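Uracil-DNA glycosylase (Nitratifractor salsuginis, PDB 5X3G) belongs to the uracil-DNA glycosylase superfamily, whose members have a compact alpha/beta fold with a central parallel sheet flanked by helices. Local coordinates at residues Y52-S64 with D79-A91. Sequence-based numbering, arbitrary orientation.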
loop_
_atom_site.group_PDB
_atom_site.type_symbol
_atom_site.label_atom_id
_atom_site.label_comp_id
_atom_site.label_asym_id
_atom_site.label_seq_id
_atom_site.Cartn_x
_atom_site.Cartn_y
_atom_site.Cartn_z
ATOM N N TYR A 52 16.220 -3.111 -10.072
ATOM C CA TYR A 52 15.112 -2.406 -9.449
ATOM C C TYR A 52 14.513 -3.274 -8.353
ATOM O O TYR A 52 14.688 -4.493 -8.330
ATOM C CB TYR A 52 14.035 -2.013 -10.472
ATOM C CG TYR A 52 13.295 -3.176 -11.103
ATOM C CD1 TYR A 52 12.239 -3.797 -10.444
ATOM C CD2 TYR A 52 13.635 -3.637 -12.369
ATOM C CE1 TYR A 52 11.559 -4.853 -11.017
ATOM C CE2 TYR A 52 12.954 -4.693 -12.954
ATOM C CZ TYR A 52 11.917 -5.296 -12.271
ATOM O OH TYR A 52 11.234 -6.345 -12.840
ATOM N N ILE A 53 13.789 -2.622 -7.450
ATOM C CA ILE A 53 13.052 -3.306 -6.395
ATOM C C ILE A 53 11.613 -2.798 -6.400
ATOM O O ILE A 53 11.370 -1.648 -6.770
ATOM C CB ILE A 53 13.712 -3.101 -5.018
ATOM C CG1 ILE A 53 13.783 -1.615 -4.671
ATOM C CG2 ILE A 53 15.095 -3.734 -4.984
ATOM C CD1 ILE A 53 14.247 -1.344 -3.262
ATOM N N PRO A 54 10.646 -3.651 -6.014
ATOM C CA PRO A 54 10.789 -5.053 -5.607
ATOM C C PRO A 54 11.084 -5.945 -6.805
ATOM O O PRO A 54 10.984 -5.462 -7.930
ATOM C CB PRO A 54 9.422 -5.376 -5.001
ATOM C CG PRO A 54 8.485 -4.522 -5.763
ATOM C CD PRO A 54 9.230 -3.239 -6.028
ATOM N N PRO A 55 11.442 -7.210 -6.580
ATOM C CA PRO A 55 11.689 -8.107 -7.714
ATOM C C PRO A 55 10.474 -8.210 -8.626
ATOM O O PRO A 55 9.345 -7.889 -8.248
ATOM C CB PRO A 55 12.007 -9.456 -7.049
ATOM C CG PRO A 55 11.549 -9.319 -5.629
ATOM C CD PRO A 55 11.719 -7.873 -5.295
ATOM N N ARG A 56 10.733 -8.669 -9.854
ATOM C CA ARG A 56 9.699 -8.727 -10.883
ATOM C C ARG A 56 8.484 -9.526 -10.424
ATOM O O ARG A 56 7.344 -9.168 -10.741
ATOM C CB ARG A 56 10.286 -9.321 -12.164
ATOM C CG ARG A 56 9.272 -9.627 -13.245
ATOM C CD ARG A 56 9.923 -9.701 -14.615
ATOM N NE ARG A 56 9.059 -10.366 -15.584
ATOM C CZ ARG A 56 9.021 -11.681 -15.769
ATOM N NH1 ARG A 56 9.807 -12.474 -15.055
ATOM N NH2 ARG A 56 8.202 -12.203 -16.672
ATOM N N ASP A 57 8.701 -10.603 -9.666
ATOM C CA ASP A 57 7.589 -11.430 -9.208
ATOM C C ASP A 57 6.784 -10.787 -8.082
ATOM O O ASP A 57 5.869 -11.433 -7.558
ATOM C CB ASP A 57 8.104 -12.799 -8.758
ATOM C CG ASP A 57 9.001 -12.716 -7.540
ATOM O OD1 ASP A 57 9.482 -11.607 -7.226
ATOM O OD2 ASP A 57 9.224 -13.761 -6.895
ATOM N N ARG A 58 7.099 -9.549 -7.699
ATOM C CA ARG A 58 6.380 -8.842 -6.648
ATOM C C ARG A 58 5.834 -7.493 -7.090
ATOM O O ARG A 58 5.169 -6.825 -6.289
ATOM C CB ARG A 58 7.284 -8.628 -5.428
ATOM C CG ARG A 58 7.070 -9.608 -4.298
ATOM C CD ARG A 58 8.399 -10.158 -3.835
ATOM N NE ARG A 58 8.277 -10.922 -2.601
ATOM C CZ ARG A 58 9.139 -11.856 -2.216
ATOM N NH1 ARG A 58 10.179 -12.153 -2.982
ATOM N NH2 ARG A 58 8.955 -12.496 -1.070
ATOM N N LEU A 59 6.097 -7.073 -8.332
ATOM C CA LEU A 59 5.694 -5.743 -8.782
ATOM C C LEU A 59 4.202 -5.509 -8.581
ATOM O O LEU A 59 3.775 -4.382 -8.294
ATOM C CB LEU A 59 6.067 -5.561 -10.254
ATOM C CG LEU A 59 7.556 -5.418 -10.567
ATOM C CD1 LEU A 59 7.803 -5.456 -12.069
ATOM C CD2 LEU A 59 8.108 -4.133 -9.963
ATOM N N LEU A 60 3.396 -6.564 -8.711
ATOM C CA LEU A 60 1.942 -6.475 -8.655
ATOM C C LEU A 60 1.366 -7.225 -7.458
ATOM O O LEU A 60 0.223 -7.685 -7.502
ATOM C CB LEU A 60 1.336 -7.013 -9.947
ATOM C CG LEU A 60 1.831 -6.391 -11.251
ATOM C CD1 LEU A 60 1.454 -7.276 -12.423
ATOM C CD2 LEU A 60 1.254 -4.997 -11.426
ATOM N N ALA A 61 2.148 -7.352 -6.381
ATOM C CA ALA A 61 1.700 -8.120 -5.222
ATOM C C ALA A 61 0.420 -7.554 -4.617
ATOM O O ALA A 61 -0.345 -8.291 -3.981
ATOM C CB ALA A 61 2.802 -8.169 -4.165
ATOM N N ALA A 62 0.170 -6.255 -4.804
ATOM C CA ALA A 62 -1.057 -5.652 -4.299
ATOM C C ALA A 62 -2.304 -6.199 -4.986
ATOM O O ALA A 62 -3.406 -6.073 -4.440
ATOM C CB ALA A 62 -0.995 -4.135 -4.458
ATOM N N PHE A 63 -2.157 -6.804 -6.164
ATOM C CA PHE A 63 -3.270 -7.376 -6.911
ATOM C C PHE A 63 -3.366 -8.890 -6.772
ATOM O O PHE A 63 -4.219 -9.506 -7.420
ATOM C CB PHE A 63 -3.150 -7.016 -8.400
ATOM C CG PHE A 63 -3.048 -5.535 -8.673
ATOM C CD1 PHE A 63 -4.169 -4.804 -9.037
ATOM C CD2 PHE A 63 -1.829 -4.880 -8.590
ATOM C CE1 PHE A 63 -4.078 -3.444 -9.299
ATOM C CE2 PHE A 63 -1.732 -3.521 -8.848
ATOM C CZ PHE A 63 -2.857 -2.805 -9.203
ATOM N N SER A 64 -2.519 -9.505 -5.945
ATOM C CA SER A 64 -2.382 -10.956 -5.931
ATOM C C SER A 64 -3.436 -11.662 -5.087
ATOM O O SER A 64 -3.467 -12.899 -5.079
ATOM C CB SER A 64 -0.987 -11.345 -5.434
ATOM O OG SER A 64 -0.771 -10.889 -4.110
ATOM N N ASP A 79 6.339 5.292 -3.939
ATOM C CA ASP A 79 7.081 4.277 -4.670
ATOM C C ASP A 79 7.683 3.322 -3.649
ATOM O O ASP A 79 7.660 3.607 -2.442
ATOM C CB ASP A 79 8.162 4.918 -5.565
ATOM C CG ASP A 79 9.273 5.576 -4.769
ATOM O OD1 ASP A 79 9.008 6.041 -3.642
ATOM O OD2 ASP A 79 10.409 5.640 -5.284
ATOM N N PRO A 80 8.198 2.167 -4.085
ATOM C CA PRO A 80 8.697 1.176 -3.124
ATOM C C PRO A 80 9.731 1.754 -2.165
ATOM O O PRO A 80 10.413 2.737 -2.466
ATOM C CB PRO A 80 9.312 0.096 -4.019
ATOM C CG PRO A 80 8.530 0.177 -5.267
ATOM C CD PRO A 80 8.202 1.628 -5.460
ATOM N N TYR A 81 9.833 1.126 -0.997
ATOM C CA TYR A 81 10.814 1.537 -0.009
ATOM C C TYR A 81 12.226 1.369 -0.573
ATOM O O TYR A 81 12.499 0.417 -1.308
ATOM C CB TYR A 81 10.654 0.716 1.269
ATOM C CG TYR A 81 9.450 1.087 2.111
ATOM C CD1 TYR A 81 9.344 2.345 2.691
ATOM C CD2 TYR A 81 8.427 0.173 2.340
ATOM C CE1 TYR A 81 8.251 2.685 3.469
ATOM C CE2 TYR A 81 7.330 0.507 3.117
ATOM C CZ TYR A 81 7.247 1.762 3.679
ATOM O OH TYR A 81 6.160 2.100 4.451
ATOM N N PRO A 82 13.152 2.277 -0.231
ATOM C CA PRO A 82 14.487 2.254 -0.852
ATOM C C PRO A 82 15.352 1.069 -0.440
ATOM O O PRO A 82 16.568 1.080 -0.654
ATOM C CB PRO A 82 15.114 3.575 -0.378
ATOM C CG PRO A 82 13.959 4.414 0.118
ATOM C CD PRO A 82 12.972 3.435 0.659
ATOM N N ARG A 83 14.740 0.041 0.130
ATOM C CA ARG A 83 15.477 -1.055 0.740
ATOM C C ARG A 83 15.043 -2.374 0.116
ATOM O O ARG A 83 13.839 -2.632 -0.004
ATOM C CB ARG A 83 15.239 -1.037 2.250
ATOM C CG ARG A 83 15.823 0.199 2.919
ATOM C CD ARG A 83 15.544 0.226 4.406
ATOM N NE ARG A 83 14.107 0.300 4.642
ATOM C CZ ARG A 83 13.401 1.427 4.614
ATOM N NH1 ARG A 83 14.001 2.584 4.359
ATOM N NH2 ARG A 83 12.094 1.399 4.832
ATOM N N PRO A 84 15.985 -3.221 -0.312
ATOM C CA PRO A 84 15.590 -4.490 -0.949
ATOM C C PRO A 84 14.707 -5.364 -0.077
ATOM O O PRO A 84 13.722 -5.925 -0.570
ATOM C CB PRO A 84 16.939 -5.159 -1.251
ATOM C CG PRO A 84 17.922 -4.040 -1.297
ATOM C CD PRO A 84 17.445 -3.031 -0.300
ATOM N N GLU A 85 15.022 -5.488 1.212
ATOM C CA GLU A 85 14.210 -6.310 2.097
ATOM C C GLU A 85 12.918 -5.619 2.522
ATOM O O GLU A 85 12.013 -6.289 3.031
ATOM C CB GLU A 85 15.021 -6.714 3.334
ATOM C CG GLU A 85 15.384 -5.573 4.275
ATOM C CD GLU A 85 16.582 -4.751 3.823
ATOM O OE1 GLU A 85 17.093 -4.987 2.708
ATOM O OE2 GLU A 85 17.018 -3.868 4.594
ATOM N N SER A 86 12.804 -4.305 2.310
ATOM C CA SER A 86 11.599 -3.566 2.674
ATOM C C SER A 86 10.554 -3.528 1.568
ATOM O O SER A 86 9.354 -3.533 1.865
ATOM C CB SER A 86 11.948 -2.126 3.055
ATOM O OG SER A 86 12.309 -2.018 4.417
ATOM N N ALA A 87 10.974 -3.464 0.307
ATOM C CA ALA A 87 10.054 -3.333 -0.817
ATOM C C ALA A 87 9.531 -4.709 -1.210
ATOM O O ALA A 87 10.303 -5.567 -1.650
ATOM C CB ALA A 87 10.740 -2.661 -2.004
ATOM N N ILE A 88 8.222 -4.916 -1.056
ATOM C CA ILE A 88 7.632 -6.227 -1.303
ATOM C C ILE A 88 6.354 -6.103 -2.124
ATOM O O ILE A 88 5.518 -7.013 -2.123
ATOM C CB ILE A 88 7.355 -6.971 0.018
ATOM C CG1 ILE A 88 6.374 -6.182 0.888
ATOM C CG2 ILE A 88 8.652 -7.243 0.771
ATOM C CD1 ILE A 88 5.884 -6.962 2.090
ATOM N N GLY A 89 6.187 -4.986 -2.826
ATOM C CA GLY A 89 5.083 -4.839 -3.755
ATOM C C GLY A 89 3.800 -4.290 -3.175
ATOM O O GLY A 89 2.761 -4.346 -3.846
ATOM N N TYR A 90 3.836 -3.766 -1.952
ATOM C CA TYR A 90 2.681 -3.155 -1.311
ATOM C C TYR A 90 3.028 -1.743 -0.877
ATOM O O TYR A 90 4.127 -1.492 -0.375
ATOM C CB TYR A 90 2.226 -3.941 -0.074
ATOM C CG TYR A 90 1.772 -5.353 -0.341
ATOM C CD1 TYR A 90 0.481 -5.616 -0.774
ATOM C CD2 TYR A 90 2.626 -6.427 -0.131
ATOM C CE1 TYR A 90 0.056 -6.910 -1.007
ATOM C CE2 TYR A 90 2.212 -7.726 -0.362
ATOM C CZ TYR A 90 0.925 -7.961 -0.801
ATOM O OH TYR A 90 0.506 -9.252 -1.028
ATOM N N ALA A 91 2.086 -0.827 -1.064
ATOM C CA ALA A 91 2.187 0.460 -0.399
ATOM C C ALA A 91 2.134 0.261 1.111
ATOM O O ALA A 91 1.472 -0.651 1.616
ATOM C CB ALA A 91 1.061 1.391 -0.853
HETATM O O HOH W 1 1.720 -3.484 -6.204
#
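Ile53 reaches into the bend of 79-91, its CD1 3.2 Å from Tyr81 O and also close to Arg83 O and the methyl of Ala87. A chi1 of 59° and an extended chi2 carry CD1 to this spot and leave CG2 to graze Pro84. Pro54, entered through a cis peptide, crosses the Pro80 ring at about a right angle, CD lying 3.6 Å from Pro80 CG, while its CB rests on the carbonyl oxygen of Ala87. These loops border strand 73-77, a central strand of the parallel sheet: 52-64 precedes it and 79-91 follows it, opening with Asp79-Pro80-Tyr81-Pro82 of the Gly-Gln-Asp-Pro-Tyr-Pro motif of family 1 uracil-DNA glycosylases. In the type I turn of 58-61, Arg58 lays CG near Ile88 O and turns its carbonyl to Gly89 (phi 89°), whose CA makes a C-H...O contact of 3.2 Å with Arg58 O. A water donates to both Leu59 O and Gly89 O, 2.7 Å from the latter. Ala61 CB sits off-centre over one face of the Tyr90 ring, 3.8 Å above its plane, a CH-pi contact. Ala62 CA approaches the same ring obliquely. Ser64 OG donates a hydrogen bond to Ala61 O (2.6 Å), which also accepts from Ser64 N.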